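Local coordinates for major allergen Alt a 1 (Alternaria alternata, PDB 3V0R), which may bind host plant thaumatin-like proteins and inhibit their beta-glucanase activity, and forms a disulfide-linked homodimer of beta-barrel subunits, at residues D13-I18 with Y123-T128; S69-S74 with L84-S89. All coordinates share one frame; numbering follows the deposited sequence.

Overall arrangement
Both contacts are antiparallel strand pairings in one beta-barrel sheet, their centres about 12 Å apart. Contact 1 pairs the first and last strands, 105 residues apart in sequence; contact 2 pairs the two strands of a hairpin nested inside that loop. Each is partly buried: Trp16 and Ile124, and Phe73 and Leu84, supply buried apolar sides, while Lys17, Tyr123, Asp72 and Lys85 are partly exposed. Trp16 packs on Met71 and Ile124 on Leu84, and both contacts border the bound 8-aminooctanoic acid. Contact 1 meets it with Asp13, the Tyr14 and Trp16 rings and a leucine methyl, contact 2 with the Gln86 amide. Water joins the strands of contact 2 where direct pairing lapses.

Contact 1 (D13-I18 with Y123-T128); sequences DYVWKI and YITLVT. With 8AC (8-aminooctanoic acid), chain L; 0FU (2,5,6-triaminopyrimidin-4-ol), chain J; SO4 (sulfate ion), chain B.
One face of the Trp16 indole carries Leu126, whose CD1 stands 3.6 Å from the centroid of the six-membered ring and 12° off its normal, a CH-pi contact. At the indole edge, near its plane, lies carboxyl oxygen OAC of 8-aminooctanoic acid. The Tyr14 ring has the ligand's alkyl chain over one face, Tyr14 OH lying 3.7 Å from ligand CAG, while NAB of the triaminopyrimidinol sits at its edge. With Asp13, these three residues line one side of the 8-aminooctanoic acid pocket. Tyr123 receives Val15 CG1 at its edge and runs side by side with Lys17, whose CD comes within 3.5 Å of Tyr123 OH. Lys17 bends at chi3 (90°), and its NZ donates to a sulfate ion, probably from the crystallisation liquor, and to Asn109 OD1 of a neighbouring (third) subunit. Ile124 places CG1 between backbone N and carbonyl carbon (chi1 54°), which brings CD1 to 3.7 Å from Trp16 CB.

Three backbone hydrogen bonds join the segments: Leu126 N to Tyr14 O (2.9 Å), Trp16 N to Ile124 O (3.1 Å) and Ile124 N to Trp16 O (2.9 Å). Trp16–Ile124 is thus a hydrogen-bonded antiparallel pair, flanked by non-hydrogen-bonded Val15–Thr125 and Lys17–Tyr123. Trp16 also packs on Ile38 of strand 33-40 and Ile124 on Ala96 and Ala98 of strand 93-106, the strands bordering this pair in the sheet.

Contact 2 (S69-S74 with L84-S89); sequences SFMDFS and LKQKVS. With 8AC (8-aminooctanoic acid), chain L.
Asp72 and Lys85 form a hydrogen-bonded antiparallel pair, closed by Asp72 N to Lys85 O (3.1 Å, nearly straight) and Lys85 N to Asp72 O (2.9 Å). The first donor lies in the carbonyl plane of its acceptor; the second is tilted 29° from it. Phe73 and Leu84 follow as a non-hydrogen-bonded pair, and the N-to-C directions of the short segments 72-74 and 84-87 differ by 155°. Toward Phe70 the backbones part and two waters span the gap: one lies within hydrogen-bonding distance of Phe70 O and Lys85 O and accepts from Lys87 N; the other lies between Phe70 O and Lys87 O. Ser69 OG accepts from Met71 N, an ST turn.

Met71 folds back through bends at chi2 and chi3, laying SD 3.6 Å from Gln86 CB and CE 3.8 Å from Leu84 CB. Its CG also covers one face of the Phe70 ring. Gln86 NE2 approaches that ring at the edge, 3.6 Å from Phe70 CE2, with amide and ring planes 71° apart. With CG anti to the backbone N and the chain extended, Gln86 reaches the 8-aminooctanoic acid: NE2 donates to OAC at 3.0 Å, and OE1 lies 2.6 Å from OAB, so the acid group probably holds a proton and donates it. Asp72 and Lys85 lie side by side with opposite charges near but beyond salt-bridge range; Lys85 makes a cation-pi contact with Trp62.

Strands 63-64 and 93-106 border the hairpin, bonding through Phe73 with Tyr63 and through Leu84 with Ala96. Across the barrel interior Met71 packs on Phe48 of strand 47-53, while Phe70 meets Phe70 of the second subunit.

Contact 1 (D13-I18 with Y123-T128)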
# COMPACT_ATOMS: atom_id res chain seq x y z
N ASP A 13 -20.27 -8.45 -19.13
CA ASP A 13 -20.33 -8.22 -17.68
C ASP A 13 -19.38 -9.12 -16.92
O ASP A 13 -19.01 -8.79 -15.80
CB ASP A 13 -21.73 -8.46 -17.16
CG ASP A 13 -22.71 -7.32 -17.46
OD1 ASP A 13 -22.33 -6.18 -17.65
OD2 ASP A 13 -23.92 -7.61 -17.51
N TYR A 14 -19.06 -10.29 -17.49
CA TYR A 14 -18.18 -11.27 -16.83
C TYR A 14 -16.86 -11.45 -17.57
O TYR A 14 -16.15 -12.43 -17.37
CB TYR A 14 -18.95 -12.60 -16.69
CG TYR A 14 -20.11 -12.43 -15.73
CD1 TYR A 14 -21.37 -12.22 -16.20
CD2 TYR A 14 -19.89 -12.43 -14.36
CE1 TYR A 14 -22.45 -12.03 -15.33
CE2 TYR A 14 -20.97 -12.26 -13.49
CZ TYR A 14 -22.20 -12.02 -13.99
OH TYR A 14 -23.26 -11.84 -13.14
N VAL A 15 -16.54 -10.48 -18.41
CA VAL A 15 -15.30 -10.45 -19.19
C VAL A 15 -14.43 -9.27 -18.80
O VAL A 15 -14.88 -8.10 -18.80
CB VAL A 15 -15.64 -10.39 -20.69
CG1 VAL A 15 -14.34 -10.35 -21.52
CG2 VAL A 15 -16.49 -11.61 -21.08
N TRP A 16 -13.20 -9.56 -18.38
CA TRP A 16 -12.23 -8.57 -17.94
C TRP A 16 -11.02 -8.59 -18.81
O TRP A 16 -10.68 -9.67 -19.34
CB TRP A 16 -11.84 -8.79 -16.50
CG TRP A 16 -12.91 -8.62 -15.48
CD1 TRP A 16 -14.16 -8.06 -15.62
CD2 TRP A 16 -12.85 -9.02 -14.06
NE1 TRP A 16 -14.83 -8.08 -14.44
CE2 TRP A 16 -14.07 -8.65 -13.47
CE3 TRP A 16 -11.90 -9.66 -13.29
CZ2 TRP A 16 -14.35 -8.89 -12.13
CZ3 TRP A 16 -12.17 -9.87 -11.95
CH2 TRP A 16 -13.40 -9.54 -11.40
N LYS A 17 -10.32 -7.46 -18.93
CA LYS A 17 -9.11 -7.36 -19.75
C LYS A 17 -7.93 -7.42 -18.83
O LYS A 17 -7.94 -6.76 -17.78
CB LYS A 17 -9.12 -5.99 -20.43
CG LYS A 17 -7.92 -5.76 -21.34
CD LYS A 17 -8.07 -4.40 -22.04
CE LYS A 17 -7.41 -3.32 -21.19
NZ LYS A 17 -7.36 -1.99 -21.90
N ILE A 18 -6.92 -8.21 -19.22
CA ILE A 18 -5.69 -8.36 -18.48
C ILE A 18 -4.62 -7.71 -19.36
O ILE A 18 -4.52 -7.93 -20.56
CB ILE A 18 -5.29 -9.82 -18.20
CG1 ILE A 18 -6.47 -10.59 -17.62
CG2 ILE A 18 -4.01 -9.85 -17.32
CD1 ILE A 18 -6.87 -10.23 -16.19
N TYR A 123 -8.10 -11.63 -22.46
CA TYR A 123 -9.43 -11.44 -21.95
C TYR A 123 -9.85 -12.66 -21.18
O TYR A 123 -9.63 -13.81 -21.65
CB TYR A 123 -10.34 -11.13 -23.09
CG TYR A 123 -10.10 -9.77 -23.64
CD1 TYR A 123 -9.11 -9.53 -24.59
CD2 TYR A 123 -10.82 -8.66 -23.15
CE1 TYR A 123 -8.83 -8.20 -25.00
CE2 TYR A 123 -10.60 -7.38 -23.61
CZ TYR A 123 -9.62 -7.16 -24.52
OH TYR A 123 -9.42 -5.90 -24.93
N ILE A 124 -10.40 -12.50 -20.00
CA ILE A 124 -10.78 -13.68 -19.21
C ILE A 124 -12.33 -13.66 -19.10
O ILE A 124 -12.94 -12.56 -19.03
CB ILE A 124 -10.14 -13.68 -17.78
CG1 ILE A 124 -10.38 -12.43 -16.94
CG2 ILE A 124 -8.65 -13.96 -17.83
CD1 ILE A 124 -11.63 -12.49 -16.01
N THR A 125 -12.93 -14.83 -18.98
CA THR A 125 -14.37 -14.97 -18.71
C THR A 125 -14.55 -15.66 -17.36
O THR A 125 -14.05 -16.77 -17.08
CB THR A 125 -15.12 -15.75 -19.85
OG1 THR A 125 -14.95 -15.09 -21.10
CG2 THR A 125 -16.70 -15.87 -19.54
N LEU A 126 -15.27 -14.99 -16.46
CA LEU A 126 -15.59 -15.55 -15.17
C LEU A 126 -16.79 -16.48 -15.25
O LEU A 126 -17.87 -16.08 -15.68
CB LEU A 126 -15.81 -14.41 -14.15
CG LEU A 126 -14.62 -13.53 -13.83
CD1 LEU A 126 -15.14 -12.18 -13.34
CD2 LEU A 126 -13.78 -14.20 -12.75
N VAL A 127 -16.64 -17.71 -14.76
CA VAL A 127 -17.65 -18.76 -14.84
C VAL A 127 -17.79 -19.46 -13.49
O VAL A 127 -16.81 -19.66 -12.76
CB VAL A 127 -17.32 -19.78 -15.96
CG1 VAL A 127 -18.45 -20.81 -16.11
CG2 VAL A 127 -17.05 -19.07 -17.31
N THR A 128 -19.04 -19.83 -13.16
CA THR A 128 -19.38 -20.30 -11.85
C THR A 128 -18.87 -21.76 -11.66
O THR A 128 -19.11 -22.63 -12.52
CB THR A 128 -20.88 -20.27 -11.69
OG1 THR A 128 -21.42 -18.98 -11.99
CG2 THR A 128 -21.28 -20.67 -10.22
NAA 8AC L . -26.90 -7.44 -13.95
OAB 8AC L . -17.69 -10.92 -11.25
OAC 8AC L . -17.53 -9.07 -10.19
CAD 8AC L . -25.65 -7.29 -13.20
CAE 8AC L . -24.52 -7.85 -14.03
CAF 8AC L . -23.18 -7.23 -13.68
CAG 8AC L . -22.41 -8.23 -12.81
CAH 8AC L . -20.95 -8.16 -13.03
CAI 8AC L . -20.21 -8.94 -11.90
CAJ 8AC L . -18.77 -9.16 -12.29
CAK 8AC L . -17.95 -9.75 -11.12
C4 0FU J . -23.32 -8.67 -9.16
N3 0FU J . -24.56 -8.94 -9.65
C2 0FU J . -24.91 -10.19 -10.06
NAA 0FU J . -26.15 -10.39 -10.54
N1 0FU J . -24.05 -11.23 -9.99
C6 0FU J . -22.79 -11.01 -9.50
NAB 0FU J . -21.94 -12.00 -9.43
C5 0FU J . -22.39 -9.71 -9.07
NAC 0FU J . -21.15 -9.45 -8.57
O4 0FU J . -22.93 -7.41 -8.74
S SO4 B . -6.10 1.13 -20.13
O1 SO4 B . -6.11 -0.30 -19.67
O2 SO4 B . -6.13 1.14 -21.63
O3 SO4 B . -7.31 1.82 -19.58
O4 SO4 B . -4.90 1.91 -19.72

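Contact 2 (S69-S74 with L84-S89)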
# COMPACT_ATOMS: atom_id res chain seq x y z
N SER A 69 -7.65 -7.33 -1.28
CA SER A 69 -8.43 -7.75 -2.47
C SER A 69 -9.51 -8.85 -2.32
O SER A 69 -9.35 -9.89 -1.69
CB SER A 69 -7.55 -8.12 -3.67
OG SER A 69 -8.28 -7.86 -4.89
N PHE A 70 -10.61 -8.63 -3.02
CA PHE A 70 -11.62 -9.63 -3.11
C PHE A 70 -11.23 -10.73 -4.12
O PHE A 70 -11.98 -11.67 -4.33
CB PHE A 70 -12.93 -8.91 -3.50
CG PHE A 70 -12.91 -8.36 -4.90
CD1 PHE A 70 -12.15 -7.25 -5.21
CD2 PHE A 70 -13.63 -8.98 -5.91
CE1 PHE A 70 -12.08 -6.79 -6.53
CE2 PHE A 70 -13.59 -8.50 -7.21
CZ PHE A 70 -12.83 -7.40 -7.51
N MET A 71 -10.09 -10.60 -4.78
CA MET A 71 -9.68 -11.55 -5.83
C MET A 71 -8.40 -12.29 -5.39
O MET A 71 -7.48 -11.67 -4.85
CB MET A 71 -9.29 -10.82 -7.09
CG MET A 71 -10.42 -10.10 -7.80
SD MET A 71 -11.67 -11.26 -8.38
CE MET A 71 -10.59 -12.30 -9.36
N ASP A 72 -8.35 -13.58 -5.71
CA ASP A 72 -7.12 -14.40 -5.61
C ASP A 72 -6.70 -14.79 -6.97
O ASP A 72 -7.53 -14.88 -7.87
CB ASP A 72 -7.34 -15.65 -4.78
CG ASP A 72 -7.55 -15.33 -3.27
OD1 ASP A 72 -7.15 -14.27 -2.78
OD2 ASP A 72 -8.12 -16.19 -2.58
N PHE A 73 -5.40 -15.02 -7.13
CA PHE A 73 -4.86 -15.56 -8.37
C PHE A 73 -3.82 -16.64 -8.12
O PHE A 73 -3.23 -16.73 -7.06
CB PHE A 73 -4.30 -14.46 -9.25
CG PHE A 73 -2.91 -14.01 -8.86
CD1 PHE A 73 -2.72 -13.14 -7.85
CD2 PHE A 73 -1.78 -14.45 -9.57
CE1 PHE A 73 -1.45 -12.65 -7.51
CE2 PHE A 73 -0.50 -13.98 -9.24
CZ PHE A 73 -0.33 -13.08 -8.20
N SER A 74 -3.60 -17.46 -9.16
CA SER A 74 -2.57 -18.44 -9.20
C SER A 74 -1.92 -18.42 -10.58
O SER A 74 -2.55 -17.98 -11.53
CB SER A 74 -3.21 -19.81 -8.92
OG SER A 74 -2.24 -20.83 -8.78
N LEU A 84 -7.79 -16.96 -11.96
CA LEU A 84 -8.40 -16.03 -10.99
C LEU A 84 -9.55 -16.71 -10.28
O LEU A 84 -10.22 -17.54 -10.87
CB LEU A 84 -8.93 -14.80 -11.72
CG LEU A 84 -7.95 -13.93 -12.47
CD1 LEU A 84 -8.68 -12.87 -13.33
CD2 LEU A 84 -7.04 -13.22 -11.44
N LYS A 85 -9.82 -16.32 -9.04
CA LYS A 85 -10.93 -16.79 -8.31
C LYS A 85 -11.58 -15.68 -7.54
O LYS A 85 -10.90 -14.88 -6.90
CB LYS A 85 -10.46 -17.86 -7.35
CG LYS A 85 -11.53 -18.37 -6.44
CD LYS A 85 -11.04 -19.46 -5.50
CE LYS A 85 -10.13 -18.90 -4.42
NZ LYS A 85 -9.78 -19.94 -3.39
N GLN A 86 -12.90 -15.63 -7.58
CA GLN A 86 -13.70 -14.63 -6.87
C GLN A 86 -14.84 -15.38 -6.13
O GLN A 86 -15.75 -15.95 -6.76
CB GLN A 86 -14.34 -13.68 -7.93
CG GLN A 86 -15.05 -12.44 -7.33
CD GLN A 86 -15.88 -11.65 -8.30
OE1 GLN A 86 -16.04 -11.99 -9.49
NE2 GLN A 86 -16.50 -10.59 -7.79
N LYS A 87 -14.81 -15.36 -4.82
CA LYS A 87 -15.88 -15.95 -4.06
C LYS A 87 -16.94 -14.89 -3.71
O LYS A 87 -16.76 -14.08 -2.75
CB LYS A 87 -15.31 -16.57 -2.79
CG LYS A 87 -16.37 -17.27 -1.96
CD LYS A 87 -15.78 -18.09 -0.82
CE LYS A 87 -16.86 -18.87 -0.10
NZ LYS A 87 -16.26 -19.77 0.93
N VAL A 88 -18.04 -14.93 -4.44
CA VAL A 88 -19.11 -13.92 -4.37
C VAL A 88 -20.05 -14.16 -3.17
O VAL A 88 -20.59 -13.23 -2.59
CB VAL A 88 -19.93 -13.98 -5.71
CG1 VAL A 88 -21.17 -13.09 -5.66
CG2 VAL A 88 -19.01 -13.55 -6.84
N SER A 89 -20.24 -15.42 -2.79
CA SER A 89 -21.12 -15.79 -1.69
C SER A 89 -20.72 -17.21 -1.17
O SER A 89 -19.82 -17.90 -1.77
CB SER A 89 -22.58 -15.85 -2.12
OG SER A 89 -22.79 -16.98 -2.99
NAA 8AC L . -26.90 -7.44 -13.95
OAB 8AC L . -17.69 -10.92 -11.25
OAC 8AC L . -17.53 -9.07 -10.19
CAD 8AC L . -25.65 -7.29 -13.20
CAE 8AC L . -24.52 -7.85 -14.03
CAF 8AC L . -23.18 -7.23 -13.68
CAG 8AC L . -22.41 -8.23 -12.81
CAH 8AC L . -20.95 -8.16 -13.03
CAI 8AC L . -20.21 -8.94 -11.90
CAJ 8AC L . -18.77 -9.16 -12.29
CAK 8AC L . -17.95 -9.75 -11.12
O HOH W 1 -11.98 -14.48 -3.96
O HOH W 2 -14.47 -12.13 -3.66